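Local coordinates for type C neurotoxin (PDB 3PME), which serves as the receptor-binding domain of a mosaic C/D botulinum neurotoxin, probably attaching the toxin to nerve-cell membranes through gangliosides and phosphatidylethanolamine, at residues Y136-W140 and Y226-P230; S265-T269 and I406-P410. All blocks are in the same frame, centred on the assembly; numbering follows the deposited sequence.

Interactions 1 and 2 follow one another along the chain, their centres about 12 Å apart. Interaction 1 lies near the middle of the molecule and joins the lectin-like N-terminal half to the trefoil half; interaction 2 ties the chain after strand 403-406 to another trefoil loop. The segment 406-410 connects them: the indole W227 NE1 lies 3.0 Å from S407 O, and N138 ND2 the same distance from D409 OD2, each probably a hydrogen bond. K76 NZ bonds to both N138 OD1 and D409 OD2, the latter as a salt bridge. Packing adds to this, with W227 CH2 3.6 Å from L267 CD1. No bound receptor marks either contact; both are structural packing.

Interaction 1. Residues Y136-W140 and Y226-P230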
loop_
_atom_site.group_PDB
_atom_site.type_symbol
_atom_site.label_atom_id
_atom_site.label_comp_id
_atom_site.label_asym_id
_atom_site.label_seq_id
_atom_site.Cartn_x
_atom_site.Cartn_y
_atom_site.Cartn_z
ATOM N N TYR A 136 -4.709 -6.414 5.368
ATOM C CA TYR A 136 -4.641 -5.083 4.771
ATOM C C TYR A 136 -4.817 -3.947 5.773
ATOM O O TYR A 136 -5.111 -2.820 5.378
ATOM C CB TYR A 136 -5.722 -4.921 3.692
ATOM C CG TYR A 136 -5.743 -5.984 2.616
ATOM C CD1 TYR A 136 -5.047 -5.814 1.428
ATOM C CD2 TYR A 136 -6.474 -7.153 2.793
ATOM C CE1 TYR A 136 -5.076 -6.792 0.437
ATOM C CE2 TYR A 136 -6.511 -8.131 1.815
ATOM C CZ TYR A 136 -5.810 -7.943 0.643
ATOM O OH TYR A 136 -5.856 -8.930 -0.320
ATOM N N THR A 137 -4.652 -4.221 7.065
ATOM C CA THR A 137 -4.770 -3.154 8.053
ATOM C C THR A 137 -3.779 -2.024 7.737
ATOM O O THR A 137 -2.578 -2.259 7.627
ATOM C CB THR A 137 -4.533 -3.675 9.483
ATOM O OG1 THR A 137 -5.513 -4.675 9.798
ATOM C CG2 THR A 137 -4.674 -2.529 10.473
ATOM N N ASN A 138 -4.309 -0.806 7.595
ATOM C CA ASN A 138 -3.552 0.396 7.242
ATOM C C ASN A 138 -2.786 0.330 5.925
ATOM O O ASN A 138 -1.820 1.080 5.722
ATOM C CB ASN A 138 -2.593 0.818 8.369
ATOM C CG ASN A 138 -2.154 2.262 8.235
ATOM O OD1 ASN A 138 -2.979 3.141 7.962
ATOM N ND2 ASN A 138 -0.858 2.523 8.456
ATOM N N LYS A 139 -3.208 -0.558 5.028
ATOM C CA LYS A 139 -2.596 -0.664 3.711
ATOM C C LYS A 139 -3.600 -0.196 2.673
ATOM O O LYS A 139 -4.789 -0.474 2.795
ATOM C CB LYS A 139 -2.190 -2.111 3.402
ATOM C CG LYS A 139 -1.141 -2.649 4.341
ATOM C CD LYS A 139 -0.717 -4.046 3.961
ATOM C CE LYS A 139 0.281 -4.584 4.984
ATOM N NZ LYS A 139 0.458 -6.053 4.835
ATOM N N TRP A 140 -3.137 0.543 1.676
ATOM C CA TRP A 140 -4.022 0.893 0.563
ATOM C C TRP A 140 -4.457 -0.370 -0.161
ATOM O O TRP A 140 -3.614 -1.169 -0.560
ATOM C CB TRP A 140 -3.277 1.741 -0.451
ATOM C CG TRP A 140 -2.964 3.148 -0.025
ATOM C CD1 TRP A 140 -1.768 3.627 0.435
ATOM C CD2 TRP A 140 -3.855 4.264 -0.058
ATOM N NE1 TRP A 140 -1.866 4.978 0.688
ATOM C CE2 TRP A 140 -3.133 5.395 0.379
ATOM C CE3 TRP A 140 -5.195 4.422 -0.432
ATOM C CZ2 TRP A 140 -3.714 6.661 0.480
ATOM C CZ3 TRP A 140 -5.763 5.679 -0.349
ATOM C CH2 TRP A 140 -5.026 6.780 0.104
ATOM N N TYR A 226 5.586 -0.259 2.823
ATOM C CA TYR A 226 4.834 -1.383 3.364
ATOM C C TYR A 226 3.331 -1.151 3.289
ATOM O O TYR A 226 2.557 -2.097 3.098
ATOM C CB TYR A 226 5.270 -1.570 4.819
ATOM C CG TYR A 226 4.611 -2.702 5.558
ATOM C CD1 TYR A 226 5.042 -4.011 5.386
ATOM C CD2 TYR A 226 3.569 -2.459 6.443
ATOM C CE1 TYR A 226 4.438 -5.058 6.063
ATOM C CE2 TYR A 226 2.980 -3.490 7.139
ATOM C CZ TYR A 226 3.409 -4.788 6.938
ATOM O OH TYR A 226 2.800 -5.820 7.614
ATOM N N TRP A 227 2.918 0.099 3.437
ATOM C CA TRP A 227 1.498 0.455 3.487
ATOM C C TRP A 227 0.908 0.716 2.106
ATOM O O TRP A 227 -0.289 0.975 1.985
ATOM C CB TRP A 227 1.331 1.744 4.304
ATOM C CG TRP A 227 2.113 1.715 5.574
ATOM C CD1 TRP A 227 3.241 2.436 5.865
ATOM C CD2 TRP A 227 1.847 0.905 6.719
ATOM N NE1 TRP A 227 3.685 2.123 7.125
ATOM C CE2 TRP A 227 2.845 1.189 7.675
ATOM C CE3 TRP A 227 0.863 -0.045 7.027
ATOM C CZ2 TRP A 227 2.880 0.562 8.919
ATOM C CZ3 TRP A 227 0.895 -0.664 8.267
ATOM C CH2 TRP A 227 1.903 -0.358 9.198
ATOM N N GLY A 228 1.740 0.692 1.072
ATOM C CA GLY A 228 1.300 1.080 -0.261
ATOM C C GLY A 228 1.438 2.557 -0.625
ATOM O O GLY A 228 0.964 2.992 -1.674
ATOM N N ASN A 229 2.084 3.334 0.241
ATOM C CA ASN A 229 2.402 4.731 -0.055
ATOM C C ASN A 229 3.620 4.776 -0.982
ATOM O O ASN A 229 4.422 3.840 -1.004
ATOM C CB ASN A 229 2.809 5.488 1.215
ATOM C CG ASN A 229 1.803 5.372 2.340
ATOM O OD1 ASN A 229 0.596 5.495 2.137
ATOM N ND2 ASN A 229 2.306 5.160 3.557
ATOM N N PRO A 230 3.804 5.884 -1.719
ATOM C CA PRO A 230 5.053 6.015 -2.479
ATOM C C PRO A 230 6.272 5.977 -1.565
ATOM O O PRO A 230 6.280 6.631 -0.507
ATOM C CB PRO A 230 4.920 7.397 -3.126
ATOM C CG PRO A 230 3.408 7.555 -3.280
ATOM C CD PRO A 230 2.867 6.981 -2.005
HETATM O O HOH W 1 2.636 -4.801 2.522
#
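N138 lays its amide over one face of the W227 indole, ND2 3.4 Å from CE3, with the amide and ring planes 55° apart. CG stands anti to the backbone N (chi1 -161°), which brings ND2 over the CE3-CD2 side of the six-membered ring, while ND2 and OD1 go on to D409 and K76. Asparagine suits this place twice over, since it is also the third residue of the type II turn Y136-K139, where the backbone takes a positive phi. Y226 sets its CD2 edge against the opposite face, so amide and phenol edge cover W227 from the two sides. N138 O, 3.2 Å from W227 CE3, is buried and has no hydrogen-bonding partner.

K139 keeps an extended chain that passes obliquely over Y226: CE is over the phenol face, 4.0 Å from the ring centroid, in a CH-pi contact. Its ammonium end is gripped by H133 O and G135 O, with a water as a weaker partner; that water donates to Y226 O at 2.8 Å.

W140 is fixed at both ends. Its backbone N gives a nearly straight bond of 2.9 Å to W227 O, and its indole NE1 reaches N229 OD1, also at 2.9 Å but more bent, at 142°. The acceptor sits in the indole plane at the ring edge, with the N229 amide nearly perpendicular to the ring. Between these two anchors G228 adopts a positive phi, natural for glycine, and passes close to the W140 side chain.

W140 also packs on W74 and K76 of strand 68-77 and pairs with R196 of strand 193-201 in a cation-pi contact. T137 touches helix 79-82, and Y226 and W227 lean on strand 403-406. The contact joins the loop before strand 141-148 to the loop before strand 238-241.

Interaction 2. Residues S265-T269 and I406-P410; sequences SKLYT and ISRDP
Y268 turns one ring face to R408 and an edge to I406, and buries more surface here than any other residue of the two segments. The R408 aliphatic chain covers that face: CG stands 4.0 Å above the ring centre and only 5° off its normal, a nearly ideal CH-pi contact. The chain then bends at chi3 (73°), folding the guanidinium back over the CD2 side, where CZ comes within 3.7 Å of Y268 CD2. Guanidinium and phenol planes are 35° apart, so the two groups overlap without stacking parallel. Arginine fits this exposed position because its methylenes can cover an aromatic face while the guanidinium continues past the ring rim.

I406 meets the same ring at the edge, CG2 lying 3.7 Å from Y268 CE1. Its two branches diverge: CG2 turns to the tyrosine, while the CG1 arm, anti to the carbonyl carbon, sends CD1 to within 4.2 Å of L267 CD2. A beta-branched isoleucine can thus touch two neighbours, Y268 and L267, from a single position.

In the beta-trefoil half, this contact packs the chain leaving strand 403-406 onto the loop between strands 255-260 and 273-277; I406 itself bonds through its backbone to Y238 and touches I240 of strand 238-241. E414 secures the loop, its carboxylate taking the backbone N-H groups of L267 and Y268.

The phenol oxygen is the polar end of the side chain. D409 N donates to Y268 OH across 3.1 Å in an almost straight bond, and the same oxygen is hydrogen-bonded to W412 O, so the hydroxyl of tyrosine takes two partners at the end of an otherwise apolar ring. S407 O comes close to Y268 CE1 as well, at 3.3 Å.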
loop_
_atom_site.group_PDB
_atom_site.type_symbol
_atom_site.label_atom_id
_atom_site.label_comp_id
_atom_site.label_asym_id
_atom_site.label_seq_id
_atom_site.Cartn_x
_atom_site.Cartn_y
_atom_site.Cartn_z
ATOM N N SER A 265 5.766 -8.451 18.541
ATOM C CA SER A 265 4.494 -7.953 18.012
ATOM C C SER A 265 4.595 -6.574 17.356
ATOM O O SER A 265 3.593 -6.030 16.889
ATOM C CB SER A 265 3.440 -7.900 19.123
ATOM O OG SER A 265 3.654 -6.797 19.991
ATOM N N LYS A 266 5.795 -6.004 17.322
ATOM C CA LYS A 266 5.957 -4.636 16.839
ATOM C C LYS A 266 6.549 -4.549 15.439
ATOM O O LYS A 266 7.473 -5.298 15.095
ATOM C CB LYS A 266 6.822 -3.824 17.807
ATOM C CG LYS A 266 6.132 -3.486 19.113
ATOM C CD LYS A 266 7.123 -3.006 20.153
ATOM C CE LYS A 266 7.850 -1.738 19.732
ATOM N NZ LYS A 266 8.728 -1.254 20.839
ATOM N N LEU A 267 6.017 -3.628 14.634
ATOM C CA LEU A 267 6.580 -3.351 13.316
ATOM C C LEU A 267 7.725 -2.354 13.353
ATOM O O LEU A 267 8.626 -2.402 12.518
ATOM C CB LEU A 267 5.502 -2.799 12.388
ATOM C CG LEU A 267 4.352 -3.729 12.046
ATOM C CD1 LEU A 267 3.393 -2.990 11.146
ATOM C CD2 LEU A 267 4.915 -4.960 11.362
ATOM N N TYR A 268 7.678 -1.404 14.281
ATOM C CA TYR A 268 8.709 -0.387 14.332
ATOM C C TYR A 268 9.762 -0.884 15.299
ATOM O O TYR A 268 9.545 -0.888 16.516
ATOM C CB TYR A 268 8.149 0.964 14.778
ATOM C CG TYR A 268 6.982 1.468 13.951
ATOM C CD1 TYR A 268 6.926 1.256 12.576
ATOM C CD2 TYR A 268 5.952 2.184 14.548
ATOM C CE1 TYR A 268 5.860 1.729 11.826
ATOM C CE2 TYR A 268 4.882 2.662 13.805
ATOM C CZ TYR A 268 4.843 2.430 12.451
ATOM O OH TYR A 268 3.771 2.920 11.726
ATOM N N THR A 269 10.897 -1.302 14.743
ATOM C CA THR A 269 11.900 -2.052 15.499
ATOM C C THR A 269 13.131 -1.180 15.813
ATOM O O THR A 269 13.041 -0.265 16.629
ATOM C CB THR A 269 12.291 -3.351 14.761
ATOM O OG1 THR A 269 12.766 -3.027 13.448
ATOM C CG2 THR A 269 11.068 -4.291 14.639
ATOM N N ILE A 406 9.177 -0.321 5.939
ATOM C CA ILE A 406 8.115 0.116 6.834
ATOM C C ILE A 406 8.372 1.521 7.329
ATOM O O ILE A 406 9.305 1.744 8.091
ATOM C CB ILE A 406 7.957 -0.818 8.041
ATOM C CG1 ILE A 406 7.753 -2.264 7.581
ATOM C CG2 ILE A 406 6.783 -0.360 8.898
ATOM C CD1 ILE A 406 7.726 -3.248 8.741
ATOM N N SER A 407 7.546 2.464 6.893
ATOM C CA SER A 407 7.612 3.832 7.394
ATOM C C SER A 407 6.771 3.968 8.664
ATOM O O SER A 407 5.803 3.212 8.877
ATOM C CB SER A 407 7.082 4.784 6.331
ATOM O OG SER A 407 5.770 4.362 5.934
ATOM N N ARG A 408 7.122 4.936 9.505
ATOM C CA ARG A 408 6.248 5.302 10.607
ATOM C C ARG A 408 5.100 6.104 10.023
ATOM O O ARG A 408 5.259 7.246 9.600
ATOM C CB ARG A 408 7.016 6.085 11.672
ATOM C CG ARG A 408 8.108 5.230 12.301
ATOM C CD ARG A 408 8.691 5.887 13.536
ATOM N NE ARG A 408 7.768 5.825 14.666
ATOM C CZ ARG A 408 7.960 5.073 15.747
ATOM N NH1 ARG A 408 9.048 4.321 15.851
ATOM N NH2 ARG A 408 7.066 5.082 16.725
ATOM N N ASP A 409 3.944 5.461 9.952
ATOM C CA ASP A 409 2.791 6.015 9.258
ATOM C C ASP A 409 1.732 6.370 10.305
ATOM O O ASP A 409 1.564 5.646 11.278
ATOM C CB ASP A 409 2.268 4.955 8.270
ATOM C CG ASP A 409 1.079 5.437 7.453
ATOM O OD1 ASP A 409 1.266 5.912 6.305
ATOM O OD2 ASP A 409 -0.036 5.337 7.968
ATOM N N PRO A 410 1.013 7.493 10.117
ATOM C CA PRO A 410 0.060 7.930 11.147
ATOM C C PRO A 410 -1.103 6.948 11.350
ATOM O O PRO A 410 -1.784 7.009 12.378
ATOM C CB PRO A 410 -0.461 9.269 10.611
ATOM C CG PRO A 410 -0.176 9.245 9.154
ATOM C CD PRO A 410 1.080 8.424 8.986
#